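Long-range contacts in malate oxidoreductase (Thermotoga maritima, PDB 1VL6), which probably catalyses the NAD-dependent oxidative decarboxylation of malate to pyruvate and carbon dioxide: residues A[198-203]-A[219-224]; A[225-230]-A[247-252]; A[194-199]-A[259-264]. All coordinates share one frame; numbering follows the deposited sequence.

Contact 1: residues A[198-203]-A[219-224]; sequences NGIGAA and VVAVDR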
loop_
_atom_site.group_PDB
_atom_site.type_symbol
_atom_site.label_atom_id
_atom_site.label_comp_id
_atom_site.label_asym_id
_atom_site.label_seq_id
_atom_site.Cartn_x
_atom_site.Cartn_y
_atom_site.Cartn_z
ATOM N N ASN A 198 26.997 33.344 -9.733
ATOM C CA ASN A 198 28.019 32.640 -10.487
ATOM C C ASN A 198 27.545 31.276 -10.940
ATOM O O ASN A 198 27.162 30.444 -10.118
ATOM C CB ASN A 198 29.259 32.439 -9.641
ATOM C CG ASN A 198 30.439 31.859 -10.445
ATOM O OD1 ASN A 198 31.055 32.570 -11.206
ATOM N ND2 ASN A 198 30.752 30.562 -10.257
ATOM N N GLY A 199 27.641 31.029 -12.249
ATOM C CA GLY A 199 27.237 29.761 -12.882
ATOM C C GLY A 199 25.868 29.930 -13.497
ATOM O O GLY A 199 24.850 29.715 -12.838
ATOM N N ILE A 200 25.844 30.321 -14.766
ATOM C CA ILE A 200 24.580 30.674 -15.431
ATOM C C ILE A 200 24.118 29.514 -16.286
ATOM O O ILE A 200 24.091 29.581 -17.511
ATOM C CB ILE A 200 24.750 31.948 -16.278
ATOM C CG1 ILE A 200 25.475 33.047 -15.470
ATOM C CG2 ILE A 200 23.389 32.457 -16.751
ATOM C CD1 ILE A 200 24.612 33.649 -14.435
ATOM N N GLY A 201 23.814 28.413 -15.619
ATOM C CA GLY A 201 23.211 27.249 -16.241
ATOM C C GLY A 201 21.727 27.292 -15.948
ATOM O O GLY A 201 21.159 28.373 -15.856
ATOM N N ALA A 202 21.132 26.127 -15.718
ATOM C CA ALA A 202 19.684 26.024 -15.590
ATOM C C ALA A 202 19.188 26.836 -14.419
ATOM O O ALA A 202 18.182 27.564 -14.532
ATOM C CB ALA A 202 19.269 24.617 -15.447
ATOM N N ALA A 203 19.912 26.747 -13.302
ATOM C CA ALA A 203 19.544 27.471 -12.119
ATOM C C ALA A 203 19.901 28.926 -12.233
ATOM O O ALA A 203 19.060 29.780 -11.925
ATOM C CB ALA A 203 20.242 26.876 -10.958
ATOM N N VAL A 219 22.381 43.172 -10.293
ATOM C CA VAL A 219 22.730 41.760 -10.386
ATOM C C VAL A 219 23.911 41.635 -11.324
ATOM O O VAL A 219 23.899 42.187 -12.415
ATOM C CB VAL A 219 21.605 40.918 -10.955
ATOM C CG1 VAL A 219 22.014 39.457 -11.030
ATOM C CG2 VAL A 219 20.325 41.068 -10.118
ATOM N N VAL A 220 24.932 40.915 -10.881
ATOM C CA VAL A 220 26.119 40.701 -11.683
ATOM C C VAL A 220 26.269 39.209 -11.923
ATOM O O VAL A 220 26.466 38.454 -10.975
ATOM C CB VAL A 220 27.351 41.271 -10.980
ATOM C CG1 VAL A 220 28.597 41.063 -11.819
ATOM C CG2 VAL A 220 27.153 42.764 -10.712
ATOM N N ALA A 221 26.145 38.816 -13.181
ATOM C CA ALA A 221 26.216 37.432 -13.610
ATOM C C ALA A 221 27.651 37.058 -13.991
ATOM O O ALA A 221 28.368 37.834 -14.651
ATOM C CB ALA A 221 25.340 37.241 -14.810
ATOM N N VAL A 222 28.065 35.856 -13.602
ATOM C CA VAL A 222 29.436 35.406 -13.859
ATOM C C VAL A 222 29.402 33.936 -14.248
ATOM O O VAL A 222 28.635 33.164 -13.683
ATOM C CB VAL A 222 30.314 35.605 -12.608
ATOM C CG1 VAL A 222 31.770 35.622 -12.961
ATOM C CG2 VAL A 222 29.938 36.892 -11.895
ATOM N N ASP A 223 30.220 33.567 -15.217
ATOM C CA ASP A 223 30.363 32.186 -15.621
ATOM C C ASP A 223 31.868 31.970 -15.932
ATOM O O ASP A 223 32.713 32.751 -15.499
ATOM C CB ASP A 223 29.443 31.914 -16.809
ATOM C CG ASP A 223 29.038 30.458 -16.916
ATOM O OD1 ASP A 223 29.900 29.643 -17.380
ATOM O OD2 ASP A 223 27.879 30.049 -16.578
ATOM N N ARG A 224 32.193 30.908 -16.648
ATOM C CA ARG A 224 33.548 30.393 -16.718
ATOM C C ARG A 224 34.552 31.319 -17.329
ATOM O O ARG A 224 35.717 31.208 -17.041
ATOM C CB ARG A 224 33.562 29.091 -17.563
ATOM C CG ARG A 224 32.912 27.909 -16.890
ATOM C CD ARG A 224 33.516 27.549 -15.513
ATOM N NE ARG A 224 34.874 27.001 -15.647
ATOM C CZ ARG A 224 35.142 25.749 -16.013
ATOM N NH1 ARG A 224 34.141 24.898 -16.279
ATOM N NH2 ARG A 224 36.408 25.343 -16.111
#
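N198, G199 and I200 meet V222 and D223 where two parallel strands of a Rossmann-type domain end side by side, within the beta-alpha-beta unit of strand 194-198, helix 202-214 and strand 218-223. Backbone pairing comes first: N198 and V222 form a parallel bridge with their CA atoms 4.6 Å apart, and G199 N gives V222 O a hydrogen bond of 2.8 Å, nearly straight at hydrogen (172°). The same carbonyl oxygen receives a CA-H contact from N198 CA at 3.3 Å.

A second polar bond reaches from side chain to backbone. With CG anti to its own N (chi1 -154°), D223 swings its carboxylate to the glycine-rich turn, and OD2 accepts I200 N at 2.7 Å on the anti side, 20° out of the carboxylate plane. Its other oxygen, OD1, takes R224 N, which ties down the rotation of the group. G199 and G201 fit the GxGxxG pattern of dinucleotide-binding turns. An acid at the end of the second strand, where D223 stands, commonly binds the adenosine ribose of NAD in such domains, a role only inferred here.

The remaining contacts are van der Waals, one on each side of the strand pair. N198 OD1 lies against V222 CB on the sheet face that helix 257-261 covers. On the other face, I200 and A221 both touch I244 of helix 239-246, and I200 CD1 rests on A221 CB at 3.7 Å.

Contact 2: residues A[225-230]-A[247-252]; sequences KGILNE and ITNPER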
loop_
_atom_site.group_PDB
_atom_site.type_symbol
_atom_site.label_atom_id
_atom_site.label_comp_id
_atom_site.label_asym_id
_atom_site.label_seq_id
_atom_site.Cartn_x
_atom_site.Cartn_y
_atom_site.Cartn_z
ATOM N N LYS A 225 34.113 32.184 -18.223
ATOM C CA LYS A 225 35.019 33.126 -18.901
ATOM C C LYS A 225 34.889 34.527 -18.287
ATOM O O LYS A 225 35.281 35.500 -18.881
ATOM C CB LYS A 225 34.748 33.145 -20.419
ATOM C CG LYS A 225 35.208 31.845 -21.177
ATOM C CD LYS A 225 36.472 31.997 -22.069
ATOM N N GLY A 226 34.303 34.644 -17.109
ATOM C CA GLY A 226 34.192 35.945 -16.445
ATOM C C GLY A 226 32.787 36.542 -16.347
ATOM O O GLY A 226 31.770 35.872 -16.587
ATOM N N ILE A 227 32.750 37.803 -15.928
ATOM C CA ILE A 227 31.511 38.563 -15.833
ATOM C C ILE A 227 30.842 38.714 -17.209
ATOM O O ILE A 227 31.507 39.071 -18.198
ATOM C CB ILE A 227 31.778 39.993 -15.295
ATOM C CG1 ILE A 227 32.241 39.974 -13.834
ATOM C CG2 ILE A 227 30.501 40.826 -15.368
ATOM C CD1 ILE A 227 32.818 41.336 -13.334
ATOM N N LEU A 228 29.531 38.478 -17.253
ATOM C CA LEU A 228 28.772 38.580 -18.503
ATOM C C LEU A 228 28.508 40.028 -18.852
ATOM O O LEU A 228 27.882 40.779 -18.090
ATOM C CB LEU A 228 27.438 37.824 -18.458
ATOM C CG LEU A 228 27.531 36.322 -18.648
ATOM C CD1 LEU A 228 28.316 35.661 -17.505
ATOM C CD2 LEU A 228 26.139 35.759 -18.719
ATOM N N ASN A 229 29.019 40.413 -20.009
ATOM C CA ASN A 229 29.033 41.778 -20.428
ATOM C C ASN A 229 29.014 41.771 -21.980
ATOM O O ASN A 229 30.009 41.353 -22.607
ATOM C CB ASN A 229 30.322 42.362 -19.833
ATOM C CG ASN A 229 30.514 43.818 -20.125
ATOM O OD1 ASN A 229 30.383 44.277 -21.274
ATOM N ND2 ASN A 229 30.880 44.565 -19.092
ATOM N N GLU A 230 27.905 42.209 -22.600
ATOM C CA GLU A 230 27.864 42.268 -24.096
ATOM C C GLU A 230 29.148 42.762 -24.759
ATOM O O GLU A 230 29.524 42.263 -25.829
ATOM C CB GLU A 230 26.779 43.178 -24.682
ATOM C CG GLU A 230 25.555 42.437 -25.163
ATOM C CD GLU A 230 24.947 43.033 -26.403
ATOM O OE1 GLU A 230 25.378 42.694 -27.509
ATOM O OE2 GLU A 230 24.007 43.819 -26.266
ATOM N N ILE A 247 20.376 42.279 -19.375
ATOM C CA ILE A 247 19.516 42.752 -18.311
ATOM C C ILE A 247 20.259 42.824 -17.007
ATOM O O ILE A 247 19.626 42.952 -15.971
ATOM C CB ILE A 247 18.261 41.854 -18.143
ATOM C CG1 ILE A 247 18.671 40.368 -17.986
ATOM C CG2 ILE A 247 17.299 42.107 -19.294
ATOM C CD1 ILE A 247 17.533 39.427 -17.698
ATOM N N THR A 248 21.590 42.791 -17.047
ATOM C CA THR A 248 22.394 42.758 -15.795
ATOM C C THR A 248 23.511 43.761 -15.825
ATOM O O THR A 248 23.674 44.475 -16.774
ATOM C CB THR A 248 23.002 41.384 -15.511
ATOM O OG1 THR A 248 23.582 40.873 -16.702
ATOM C CG2 THR A 248 21.927 40.400 -15.100
ATOM N N ASN A 249 24.249 43.819 -14.741
ATOM C CA ASN A 249 25.473 44.585 -14.650
ATOM C C ASN A 249 25.343 46.047 -15.043
ATOM O O ASN A 249 25.984 46.512 -15.996
ATOM C CB ASN A 249 26.527 43.878 -15.456
ATOM C CG ASN A 249 27.879 44.411 -15.197
ATOM O OD1 ASN A 249 28.132 45.073 -14.169
ATOM N ND2 ASN A 249 28.785 44.126 -16.108
ATOM N N PRO A 250 24.519 46.779 -14.306
ATOM C CA PRO A 250 24.275 48.205 -14.584
ATOM C C PRO A 250 25.511 49.092 -14.553
ATOM O O PRO A 250 25.614 50.002 -15.402
ATOM C CB PRO A 250 23.300 48.633 -13.487
ATOM C CG PRO A 250 23.293 47.510 -12.477
ATOM C CD PRO A 250 23.710 46.293 -13.185
ATOM N N GLU A 251 26.411 48.824 -13.604
ATOM C CA GLU A 251 27.705 49.509 -13.509
ATOM C C GLU A 251 28.649 49.140 -14.645
ATOM O O GLU A 251 29.713 49.749 -14.775
ATOM C CB GLU A 251 28.440 49.204 -12.190
ATOM C CG GLU A 251 27.824 49.807 -10.940
ATOM C CD GLU A 251 28.301 49.139 -9.649
ATOM O OE1 GLU A 251 28.648 47.931 -9.662
ATOM O OE2 GLU A 251 28.285 49.805 -8.584
ATOM N N ARG A 252 28.266 48.167 -15.479
ATOM C CA ARG A 252 29.076 47.784 -16.652
ATOM C C ARG A 252 30.479 47.329 -16.240
ATOM O O ARG A 252 31.454 47.638 -16.865
ATOM C CB ARG A 252 29.093 48.916 -17.671
ATOM C CG ARG A 252 27.746 49.578 -17.786
ATOM C CD ARG A 252 27.634 50.557 -18.926
ATOM N NE ARG A 252 27.011 49.895 -20.060
ATOM C CZ ARG A 252 27.402 50.011 -21.318
ATOM N NH1 ARG A 252 28.433 50.781 -21.650
ATOM N NH2 ARG A 252 26.755 49.337 -22.262
HETATM O O HOH W 1 26.275 40.553 -15.530
#
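The amides of N229 and N249 approach each other with their planes 74° apart, nitrogen beside nitrogen. I227 CG2 lies over one face of the N249 amide, 3.8 Å from ND2, while N229 ND2 comes up beyond its nitrogen end, 3.7 Å from N249 ND2. R252 O stands a loose 3.8 Å from N229 ND2. The site is at the margin of the Rossmann-type sheet: 226-227 is its short outermost strand, antiparallel to 218-223, and 247-252 is the loop between helices 239-246 and 257-261.

Two donors cannot bond to one another, and no direct hydrogen bond joins the segments. What brings the nitrogens together is a shared acceptor, since N229 ND2 and N249 ND2 both bond to L253 O, just past the second segment. The anti placement of N229 CG relative to N (chi1 -178°) carries that amide across to the loop. The loop itself is shaped by a type I turn from N249 to R252, closed by R252 N to N249 O at 2.9 Å.

One ordered water links a second pair of polar atoms. T248 OG1, already bonded to I244 O at the end of helix 239-246, also accepts from this water. The water donates its second hydrogen to L228 O, lying 3.0 Å from L228 O and 3.0 Å from T248 OG1.

Contact 3: residues A[194-199]-A[259-264]; sequences KVVVNG and TALEGA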
loop_
_atom_site.group_PDB
_atom_site.type_symbol
_atom_site.label_atom_id
_atom_site.label_comp_id
_atom_site.label_asym_id
_atom_site.label_seq_id
_atom_site.Cartn_x
_atom_site.Cartn_y
_atom_site.Cartn_z
ATOM N N LYS A 194 24.207 44.770 -4.251
ATOM C CA LYS A 194 24.908 44.148 -5.357
ATOM C C LYS A 194 24.943 42.645 -5.110
ATOM O O LYS A 194 25.488 42.203 -4.081
ATOM C CB LYS A 194 26.321 44.679 -5.419
ATOM C CG LYS A 194 27.236 44.089 -6.489
ATOM C CD LYS A 194 28.710 44.574 -6.358
ATOM C CE LYS A 194 29.440 44.572 -7.718
ATOM N NZ LYS A 194 30.932 44.477 -7.598
ATOM N N VAL A 195 24.373 41.878 -6.039
ATOM C CA VAL A 195 24.280 40.462 -5.912
ATOM C C VAL A 195 25.013 39.782 -7.040
ATOM O O VAL A 195 24.685 40.006 -8.197
ATOM C CB VAL A 195 22.846 40.017 -6.020
ATOM C CG1 VAL A 195 22.756 38.471 -5.791
ATOM C CG2 VAL A 195 21.968 40.787 -5.036
ATOM N N VAL A 196 26.004 38.945 -6.708
ATOM C CA VAL A 196 26.779 38.252 -7.708
ATOM C C VAL A 196 26.206 36.861 -7.857
ATOM O O VAL A 196 26.178 36.129 -6.888
ATOM C CB VAL A 196 28.243 38.138 -7.315
ATOM C CG1 VAL A 196 28.963 37.218 -8.285
ATOM C CG2 VAL A 196 28.907 39.469 -7.368
ATOM N N VAL A 197 25.779 36.486 -9.065
ATOM C CA VAL A 197 25.376 35.129 -9.343
ATOM C C VAL A 197 26.423 34.447 -10.212
ATOM O O VAL A 197 26.679 34.894 -11.324
ATOM C CB VAL A 197 24.058 35.098 -10.074
ATOM C CG1 VAL A 197 23.615 33.617 -10.345
ATOM C CG2 VAL A 197 23.013 35.835 -9.293
ATOM N N ASN A 198 26.997 33.344 -9.733
ATOM C CA ASN A 198 28.019 32.640 -10.487
ATOM C C ASN A 198 27.545 31.276 -10.940
ATOM O O ASN A 198 27.162 30.444 -10.118
ATOM C CB ASN A 198 29.259 32.439 -9.641
ATOM C CG ASN A 198 30.439 31.859 -10.445
ATOM O OD1 ASN A 198 31.055 32.570 -11.206
ATOM N ND2 ASN A 198 30.752 30.562 -10.257
ATOM N N GLY A 199 27.641 31.029 -12.249
ATOM C CA GLY A 199 27.237 29.761 -12.882
ATOM C C GLY A 199 25.868 29.930 -13.497
ATOM O O GLY A 199 24.850 29.715 -12.838
ATOM N N THR A 259 36.914 40.231 -9.087
ATOM C CA THR A 259 36.496 41.590 -9.408
ATOM C C THR A 259 34.996 41.848 -9.114
ATOM O O THR A 259 34.621 42.870 -8.515
ATOM C CB THR A 259 36.770 41.792 -10.894
ATOM O OG1 THR A 259 38.189 41.885 -11.132
ATOM C CG2 THR A 259 36.208 43.099 -11.387
ATOM N N ALA A 260 34.148 40.906 -9.517
ATOM C CA ALA A 260 32.701 41.002 -9.278
ATOM C C ALA A 260 32.357 41.127 -7.823
ATOM O O ALA A 260 31.401 41.818 -7.476
ATOM C CB ALA A 260 31.971 39.816 -9.865
ATOM N N LEU A 261 33.128 40.458 -6.973
ATOM C CA LEU A 261 32.786 40.392 -5.579
ATOM C C LEU A 261 33.173 41.636 -4.807
ATOM O O LEU A 261 32.726 41.790 -3.694
ATOM C CB LEU A 261 33.421 39.174 -4.959
ATOM C CG LEU A 261 32.870 37.847 -5.457
ATOM C CD1 LEU A 261 33.841 36.775 -5.138
ATOM C CD2 LEU A 261 31.523 37.502 -4.796
ATOM N N GLU A 262 33.980 42.526 -5.370
ATOM C CA GLU A 262 34.367 43.726 -4.648
ATOM C C GLU A 262 33.107 44.481 -4.283
ATOM O O GLU A 262 32.342 44.876 -5.161
ATOM C CB GLU A 262 35.257 44.608 -5.475
ATOM C CG GLU A 262 36.674 44.110 -5.589
ATOM C CD GLU A 262 37.434 44.811 -6.717
ATOM O OE1 GLU A 262 37.224 46.039 -6.896
ATOM O OE2 GLU A 262 38.228 44.136 -7.428
ATOM N N GLY A 263 32.867 44.627 -2.979
ATOM C CA GLY A 263 31.738 45.374 -2.496
ATOM C C GLY A 263 30.418 44.661 -2.602
ATOM O O GLY A 263 29.409 45.178 -2.177
ATOM N N ALA A 264 30.410 43.463 -3.132
ATOM C CA ALA A 264 29.158 42.758 -3.273
ATOM C C ALA A 264 28.537 42.441 -1.926
ATOM O O ALA A 264 29.228 42.157 -0.969
ATOM C CB ALA A 264 29.382 41.490 -4.072
#
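An anti first torsion (chi1 177°) followed by an extended chain sends the K194 side chain straight from its strand across segment 259-264, delivering NZ to two backbone carbonyls. V196, two residues on, turns its CG2 branch anti to the carbonyl carbon, and of its two methyls this one makes the closer contacts with the helix end, including the one to A264 CB.

The ammonium group is gripped by A260 O at 2.7 Å from NZ and by E262 O at 2.8 Å from NZ. The geometries differ. At E262 the C=O...N angle is 151° and the nitrogen is tilted only modestly from the carbonyl plane; at A260 the angle falls to 132° and the nitrogen sits above the plane, not on a lone pair. Both carbonyls lie near the C-terminal end of helix 257-261, where a positive charge is probably favourable.

In Rossmann-type terms, strand 194-198 is the first of the NAD-binding sheet, and helix 257-261 lies over one face of it just before the chain re-enters as strand 266-269, the parallel neighbour of 194-198. The chain reverses through a type II turn from L261 to A264, with A264 N bonded to L261 O and G263 taking the positive phi.

The methylene part of K194 does separate work: CD runs alongside A264, 3.6 Å from A264 CA. Next along the strand face, V196 CG2 comes to 3.4 Å from A260 O. The same methyl fits among A260 CB, L261 CD2 and A264 CB, the last of them 3.9 Å from CG2.

All three contacts fall within the NAD-binding domain and reach one mixed sheet, with centres about 10 Å apart for contacts 1 and 2, about 10 Å for 1 and 3, and about 11 Å for 2 and 3. Contacts 1 and 3 both start from strand 194-198 and share N198 and G199; contact 2 follows contact 1 along the chain, and contact 3 spans both before closing. Strand 218-223 joins them: it pairs with 194-198 through V197, and with segment 225-230 through A221 O and L228 N. I227 CD1 also packs on A260 CB, linking contacts 2 and 3. Sheet margin, glycine-rich turn and helix 257-261 therefore form one continuous region, consistent with surroundings of the first beta-alpha-beta unit of a dinucleotide-binding domain.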